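Local coordinates for protein porphyranase B (PDB 3JUU) that cleaves the sulfated red-algal polysaccharide porphyran at its (1->4) linkages between beta-D-galactopyranose and alpha-L-galactopyranose-6-sulfate, at residues Y107-C112 with R271-V276; C112-N117 with T265-V270. One frame throughout, in Å; residues are numbered along the deposited sequence.

From the N terminus the chain passes strand 26-29 and the strands up to 90-101 before it reaches strand 108-115; much later it returns as its last strand, 264-276, antiparallel beside 108-115. Contact 2 (112-117 with 265-270) closes the inner loop of 147 residues; contact 1 (107-112 with 271-276) closes the outer one, so contact 2 is nested within it. The two share Cys-112, and next to it Glu-111 CD packs against Trp-269 CZ3. In this beta-sandwich jelly roll strand 202-210 runs along the other edge of 108-115 through both contacts, while 264-276 pairs on its far side with 26-29 near contact 1 and with 73-87 near contact 2. One sulfate touches both.

Contact 1 of 2, residues Y107-C112 with R271-V276; sequences YGYYEC and RSWQLV. With SO4 (sulfate ion), chain D.
Strands 108-112 and 271-276 run antiparallel in the jelly-roll beta-sandwich of a family 16 glycoside hydrolase, their axes 4.6 Å apart at closest approach and their directions 160° apart. Tyr-109 with Trp-273 and Glu-111 with Arg-271 are hydrogen-bonded pairs, each closed by two backbone N-H...O bonds; Tyr-110 with Ser-272 is the non-hydrogen-bonded pair between them. At Gly-108 the absence of a side chain lets CA sit 3.2 Å from Trp-273 O, where a CB would collide with that oxygen. On the face carrying Tyr-109, Glu-111, Arg-271 and Trp-273, the indole N-H of Trp-273 reaches the carboxylate: NE1 lies 2.9 Å from Glu-111 OE2, meeting it from above the carboxylate plane through a bent bond (145° at the hydrogen). Glu-111 CG stands between its backbone N and carbonyl carbon (chi1 44°), which sends the extended chain across the strand gap to the indole edge. The other carboxylate oxygen, OE1, accepts from the backbone N of His-13. Tyr-109 CD2 meets Trp-273 CD1 at 4.0 Å, near the plane of the tyrosine ring. On the opposite face Ser-272 OG lies 3.3 Å from Tyr-110 CD1, but its hydroxyl is hydrogen-bonded to Met-33 O. The Arg-271 chain runs extended from CG to NE away from the strand pair; NE forms a salt bridge with Glu-36 OE2. The two terminal nitrogens hold a sulfate, probably from the crystallisation liquor, which His-13 and Trp-269 also bind: Arg-271 NH1 to O3 at 2.7 Å and Arg-271 NH2 to O2 at 2.8 Å.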
loop_
_atom_site.group_PDB
_atom_site.type_symbol
_atom_site.label_atom_id
_atom_site.label_comp_id
_atom_site.label_asym_id
_atom_site.label_seq_id
_atom_site.Cartn_x
_atom_site.Cartn_y
_atom_site.Cartn_z
ATOM N N TYR A 107 -14.203 -6.843 -2.842
ATOM C CA TYR A 107 -14.714 -6.605 -1.470
ATOM C C TYR A 107 -13.935 -7.354 -0.418
ATOM O O TYR A 107 -13.149 -8.251 -0.745
ATOM C CB TYR A 107 -16.253 -6.877 -1.307
ATOM C CG TYR A 107 -17.033 -6.300 -2.456
ATOM C CD1 TYR A 107 -16.931 -4.958 -2.799
ATOM C CD2 TYR A 107 -17.777 -7.146 -3.287
ATOM C CE1 TYR A 107 -17.611 -4.441 -3.937
ATOM C CE2 TYR A 107 -18.468 -6.635 -4.400
ATOM C CZ TYR A 107 -18.387 -5.270 -4.675
ATOM O OH TYR A 107 -19.020 -4.763 -5.793
ATOM N N GLY A 108 -14.140 -6.985 0.832
ATOM C CA GLY A 108 -13.555 -7.671 1.936
ATOM C C GLY A 108 -12.811 -6.733 2.891
ATOM O O GLY A 108 -12.934 -5.508 2.768
ATOM N N TYR A 109 -12.088 -7.283 3.877
ATOM C CA TYR A 109 -11.388 -6.470 4.857
ATOM C C TYR A 109 -9.872 -6.759 4.653
ATOM O O TYR A 109 -9.464 -7.941 4.648
ATOM C CB TYR A 109 -11.848 -6.820 6.323
ATOM C CG TYR A 109 -11.223 -5.842 7.309
ATOM C CD1 TYR A 109 -11.789 -4.546 7.464
ATOM C CD2 TYR A 109 -10.014 -6.135 8.034
ATOM C CE1 TYR A 109 -11.198 -3.607 8.263
ATOM C CE2 TYR A 109 -9.434 -5.170 8.873
ATOM C CZ TYR A 109 -10.033 -3.881 8.960
ATOM O OH TYR A 109 -9.485 -2.946 9.833
ATOM N N TYR A 110 -9.041 -5.714 4.580
ATOM C CA TYR A 110 -7.629 -5.918 4.231
ATOM C C TYR A 110 -6.850 -5.129 5.178
ATOM O O TYR A 110 -7.064 -3.889 5.286
ATOM C CB TYR A 110 -7.361 -5.378 2.805
ATOM C CG TYR A 110 -8.175 -6.132 1.792
ATOM C CD1 TYR A 110 -7.597 -7.242 1.137
ATOM C CD2 TYR A 110 -9.503 -5.780 1.493
ATOM C CE1 TYR A 110 -8.353 -7.987 0.214
ATOM C CE2 TYR A 110 -10.226 -6.507 0.613
ATOM C CZ TYR A 110 -9.653 -7.623 -0.022
ATOM O OH TYR A 110 -10.385 -8.345 -0.952
ATOM N N GLU A 111 -5.901 -5.784 5.871
ATOM C CA GLU A 111 -5.169 -5.070 6.901
ATOM C C GLU A 111 -3.693 -5.496 6.905
ATOM O O GLU A 111 -3.385 -6.613 6.519
ATOM C CB GLU A 111 -5.775 -5.349 8.286
ATOM C CG GLU A 111 -6.105 -6.867 8.495
ATOM C CD GLU A 111 -6.408 -7.250 9.919
ATOM O OE1 GLU A 111 -6.538 -6.342 10.772
ATOM O OE2 GLU A 111 -6.415 -8.503 10.170
ATOM N N CYS A 112 -2.782 -4.614 7.347
ATOM C CA CYS A 112 -1.404 -5.026 7.580
ATOM C C CYS A 112 -0.898 -4.332 8.841
ATOM O O CYS A 112 -1.486 -3.346 9.325
ATOM C CB CYS A 112 -0.539 -4.657 6.334
ATOM S SG CYS A 112 -0.063 -2.864 6.306
ATOM N N ARG A 271 -3.204 -9.489 6.174
ATOM C CA ARG A 271 -4.311 -10.461 6.335
ATOM C C ARG A 271 -5.472 -9.892 5.602
ATOM O O ARG A 271 -5.847 -8.726 5.836
ATOM C CB ARG A 271 -4.635 -10.602 7.877
ATOM C CG ARG A 271 -3.414 -11.164 8.639
ATOM C CD ARG A 271 -3.663 -11.220 10.147
ATOM N NE ARG A 271 -2.504 -11.766 10.877
ATOM C CZ ARG A 271 -2.309 -11.566 12.173
ATOM N NH1 ARG A 271 -3.147 -10.753 12.847
ATOM N NH2 ARG A 271 -1.218 -12.044 12.781
ATOM N N SER A 272 -6.074 -10.729 4.773
ATOM C CA SER A 272 -7.189 -10.350 3.921
ATOM C C SER A 272 -8.361 -11.285 4.259
ATOM O O SER A 272 -8.147 -12.478 4.537
ATOM C CB SER A 272 -6.738 -10.562 2.502
ATOM O OG SER A 272 -5.633 -9.720 2.192
ATOM N N TRP A 273 -9.568 -10.743 4.292
ATOM C CA TRP A 273 -10.729 -11.470 4.864
ATOM C C TRP A 273 -11.960 -11.160 4.057
ATOM O O TRP A 273 -12.107 -10.056 3.519
ATOM C CB TRP A 273 -11.012 -11.008 6.318
ATOM C CG TRP A 273 -9.838 -10.925 7.292
ATOM C CD1 TRP A 273 -8.882 -9.891 7.417
ATOM C CD2 TRP A 273 -9.520 -11.862 8.308
ATOM N NE1 TRP A 273 -8.002 -10.176 8.428
ATOM C CE2 TRP A 273 -8.377 -11.370 9.005
ATOM C CE3 TRP A 273 -10.096 -13.115 8.702
ATOM C CZ2 TRP A 273 -7.791 -12.064 10.086
ATOM C CZ3 TRP A 273 -9.505 -13.804 9.757
ATOM C CH2 TRP A 273 -8.373 -13.276 10.448
ATOM N N GLN A 274 -12.841 -12.159 3.954
ATOM C CA GLN A 274 -14.200 -11.985 3.447
ATOM C C GLN A 274 -15.175 -12.095 4.647
ATOM O O GLN A 274 -14.913 -12.818 5.637
ATOM C CB GLN A 274 -14.552 -13.133 2.520
ATOM C CG GLN A 274 -14.006 -13.064 1.144
ATOM C CD GLN A 274 -14.323 -14.360 0.370
ATOM O OE1 GLN A 274 -14.688 -15.373 0.977
ATOM N NE2 GLN A 274 -14.230 -14.312 -0.961
ATOM N N LEU A 275 -16.281 -11.362 4.544
ATOM C CA LEU A 275 -17.302 -11.387 5.537
ATOM C C LEU A 275 -18.366 -12.333 4.986
ATOM O O LEU A 275 -18.869 -12.133 3.870
ATOM C CB LEU A 275 -17.890 -9.977 5.668
ATOM C CG LEU A 275 -18.808 -9.847 6.882
ATOM C CD1 LEU A 275 -18.194 -10.123 8.218
ATOM C CD2 LEU A 275 -19.383 -8.382 6.791
ATOM N N VAL A 276 -18.630 -13.399 5.733
ATOM C CA VAL A 276 -19.580 -14.435 5.253
ATOM C C VAL A 276 -20.695 -14.655 6.292
ATOM O O VAL A 276 -20.488 -14.431 7.504
ATOM C CB VAL A 276 -18.890 -15.777 4.914
ATOM C CG1 VAL A 276 -17.851 -15.593 3.633
ATOM C CG2 VAL A 276 -18.211 -16.400 6.164
HETATM S S SO4 D . -0.844 -10.446 15.932
HETATM O O1 SO4 D . -1.073 -10.733 17.344
HETATM O O2 SO4 D . -0.169 -11.587 15.300
HETATM O O3 SO4 D . -2.152 -10.214 15.313
HETATM O O4 SO4 D . -0.006 -9.229 15.836
#

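Contact 2 of 2, residues C112-N117 with T265-V270; sequences CEMKAN and TTYNWV. With SO4 (sulfate ion), chain D.
Strand 112-115 pairs antiparallel with strand 265-267, their axes 4.8 Å apart at closest approach, and chain 265-270 turns a corner at Asn-268. Lys-115 and Thr-266 exchange two backbone bonds. On the face of Cys-112, Met-114 and Tyr-267, within the beta-sandwich, Met-114 CG lies over one face of the tyrosine ring, 3.9 Å from its centroid (CH-pi). Its SD approaches obliquely, a Met-aromatic contact, and Cys-112 SG meets the ring edge. Tyr-267 OH is hydrogen-bonded to Thr-124 O, and the Met-114 and Tyr-267 side chains lie about 8 Å from those of Glu-148 and Glu-243, respectively, probable substrate-binding residues. On the other face Glu-113 CB lies over the five-membered ring of Trp-269 (CH-pi, 3.9 Å to its centroid); with CG anti to the backbone N (chi1 -176°), the extended chain carries the carboxylate to Asn-268. Glu-113 OE1 there takes a nearly straight bond from Asn-268 ND2 (2.9 Å, 170°). A water O donates to Glu-113 OE1 at 2.7 Å and weakly accepts from Trp-269 NE1, which also donates to sulfate O4. With an alanine in place of Trp-269, Glu-113 CB would probably lose its CH-pi face, Arg-271 its cation-pi partner and the sulfate one donor. Thr-265 OG1 is hydrogen-bonded to Asn-117 ND2 and Ser-123 OG, and Asn-117 OD1 to Thr-119 OG1. Apolar and sulfur contacts thus hold one face; on the other, amide and water grip a carboxylate beside a sulfate-bound indole.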
loop_
_atom_site.group_PDB
_atom_site.type_symbol
_atom_site.label_atom_id
_atom_site.label_comp_id
_atom_site.label_asym_id
_atom_site.label_seq_id
_atom_site.Cartn_x
_atom_site.Cartn_y
_atom_site.Cartn_z
ATOM N N CYS A 112 -2.782 -4.614 7.347
ATOM C CA CYS A 112 -1.404 -5.026 7.580
ATOM C C CYS A 112 -0.898 -4.332 8.841
ATOM O O CYS A 112 -1.486 -3.346 9.325
ATOM C CB CYS A 112 -0.539 -4.657 6.334
ATOM S SG CYS A 112 -0.063 -2.864 6.306
ATOM N N GLU A 113 0.208 -4.833 9.419
ATOM C CA GLU A 113 0.846 -4.170 10.494
ATOM C C GLU A 113 2.197 -3.702 9.960
ATOM O O GLU A 113 3.032 -4.552 9.615
ATOM C CB GLU A 113 1.059 -5.136 11.710
ATOM C CG GLU A 113 1.657 -4.416 12.902
ATOM C CD GLU A 113 1.627 -5.303 14.130
ATOM O OE1 GLU A 113 2.343 -6.307 14.166
ATOM O OE2 GLU A 113 0.833 -5.031 15.029
ATOM N N MET A 114 2.409 -2.385 9.925
ATOM C CA MET A 114 3.565 -1.859 9.189
ATOM C C MET A 114 4.256 -0.795 10.031
ATOM O O MET A 114 3.586 0.046 10.701
ATOM C CB MET A 114 3.085 -1.292 7.809
ATOM C CG MET A 114 4.174 -0.721 6.857
ATOM S SD MET A 114 3.579 0.452 5.566
ATOM C CE MET A 114 4.231 1.198 6.952
ATOM N N LYS A 115 5.580 -0.783 9.946
ATOM C CA LYS A 115 6.345 0.359 10.430
ATOM C C LYS A 115 7.045 0.969 9.228
ATOM O O LYS A 115 7.694 0.242 8.420
ATOM C CB LYS A 115 7.358 -0.092 11.517
ATOM C CG LYS A 115 8.342 0.983 11.885
ATOM C CD LYS A 115 9.505 0.466 12.809
ATOM C CE LYS A 115 9.131 0.227 14.187
ATOM N NZ LYS A 115 10.385 -0.378 14.813
ATOM N N ALA A 116 6.912 2.272 9.064
ATOM C CA ALA A 116 7.459 2.885 7.871
ATOM C C ALA A 116 8.992 2.990 7.962
ATOM O O ALA A 116 9.583 2.980 9.098
ATOM C CB ALA A 116 6.843 4.324 7.636
ATOM N N ASN A 117 9.623 3.089 6.788
ATOM C CA ASN A 117 11.053 3.489 6.761
ATOM C C ASN A 117 11.174 4.946 7.113
ATOM O O ASN A 117 10.250 5.698 6.916
ATOM C CB ASN A 117 11.765 3.100 5.453
ATOM C CG ASN A 117 11.327 3.934 4.264
ATOM O OD1 ASN A 117 11.596 5.143 4.219
ATOM N ND2 ASN A 117 10.712 3.297 3.286
ATOM N N THR A 265 11.147 -0.686 5.417
ATOM C CA THR A 265 9.699 -0.654 5.755
ATOM C C THR A 265 9.392 -2.089 6.144
ATOM O O THR A 265 9.718 -2.987 5.394
ATOM C CB THR A 265 8.895 -0.247 4.471
ATOM O OG1 THR A 265 9.278 1.093 4.120
ATOM C CG2 THR A 265 7.375 -0.319 4.855
ATOM N N THR A 266 8.835 -2.308 7.329
ATOM C CA THR A 266 8.629 -3.682 7.806
ATOM C C THR A 266 7.123 -3.969 7.950
ATOM O O THR A 266 6.434 -3.158 8.579
ATOM C CB THR A 266 9.296 -3.829 9.190
ATOM O OG1 THR A 266 10.713 -3.470 9.109
ATOM C CG2 THR A 266 9.098 -5.282 9.746
ATOM N N TYR A 267 6.648 -5.057 7.353
ATOM C CA TYR A 267 5.254 -5.495 7.493
ATOM C C TYR A 267 5.310 -6.771 8.296
ATOM O O TYR A 267 5.890 -7.753 7.806
ATOM C CB TYR A 267 4.640 -5.782 6.135
ATOM C CG TYR A 267 4.724 -4.603 5.155
ATOM C CD1 TYR A 267 3.585 -3.798 4.905
ATOM C CD2 TYR A 267 5.914 -4.306 4.470
ATOM C CE1 TYR A 267 3.666 -2.721 3.964
ATOM C CE2 TYR A 267 6.001 -3.228 3.574
ATOM C CZ TYR A 267 4.886 -2.446 3.331
ATOM O OH TYR A 267 4.935 -1.399 2.443
ATOM N N ASN A 268 4.774 -6.764 9.524
ATOM C CA ASN A 268 4.691 -8.023 10.309
ATOM C C ASN A 268 3.730 -9.050 9.707
ATOM O O ASN A 268 3.950 -10.260 9.803
ATOM C CB ASN A 268 4.394 -7.776 11.797
ATOM C CG ASN A 268 5.519 -7.108 12.509
ATOM O OD1 ASN A 268 6.692 -7.204 12.095
ATOM N ND2 ASN A 268 5.202 -6.429 13.620
ATOM N N TRP A 269 2.691 -8.578 9.007
ATOM C CA TRP A 269 1.785 -9.491 8.402
ATOM C C TRP A 269 0.862 -8.713 7.490
ATOM O O TRP A 269 0.763 -7.467 7.659
ATOM C CB TRP A 269 0.984 -10.250 9.480
ATOM C CG TRP A 269 0.463 -9.459 10.646
ATOM C CD1 TRP A 269 0.970 -9.458 11.938
ATOM C CD2 TRP A 269 -0.765 -8.657 10.708
ATOM N NE1 TRP A 269 0.159 -8.697 12.756
ATOM C CE2 TRP A 269 -0.877 -8.167 12.022
ATOM C CE3 TRP A 269 -1.728 -8.254 9.740
ATOM C CZ2 TRP A 269 -1.938 -7.287 12.437
ATOM C CZ3 TRP A 269 -2.785 -7.383 10.155
ATOM C CH2 TRP A 269 -2.879 -6.932 11.479
ATOM N N VAL A 270 0.237 -9.433 6.562
ATOM C CA VAL A 270 -0.890 -8.908 5.744
ATOM C C VAL A 270 -1.989 -9.932 5.828
ATOM O O VAL A 270 -1.747 -11.137 5.610
ATOM C CB VAL A 270 -0.499 -8.742 4.273
ATOM C CG1 VAL A 270 -1.750 -8.389 3.409
ATOM C CG2 VAL A 270 0.489 -7.616 4.120
HETATM S S SO4 D . -0.844 -10.446 15.932
HETATM O O1 SO4 D . -1.073 -10.733 17.344
HETATM O O2 SO4 D . -0.169 -11.587 15.300
HETATM O O3 SO4 D . -2.152 -10.214 15.313
HETATM O O4 SO4 D . -0.006 -9.229 15.836
HETATM O O HOH W 1 2.093 -8.529 15.615
#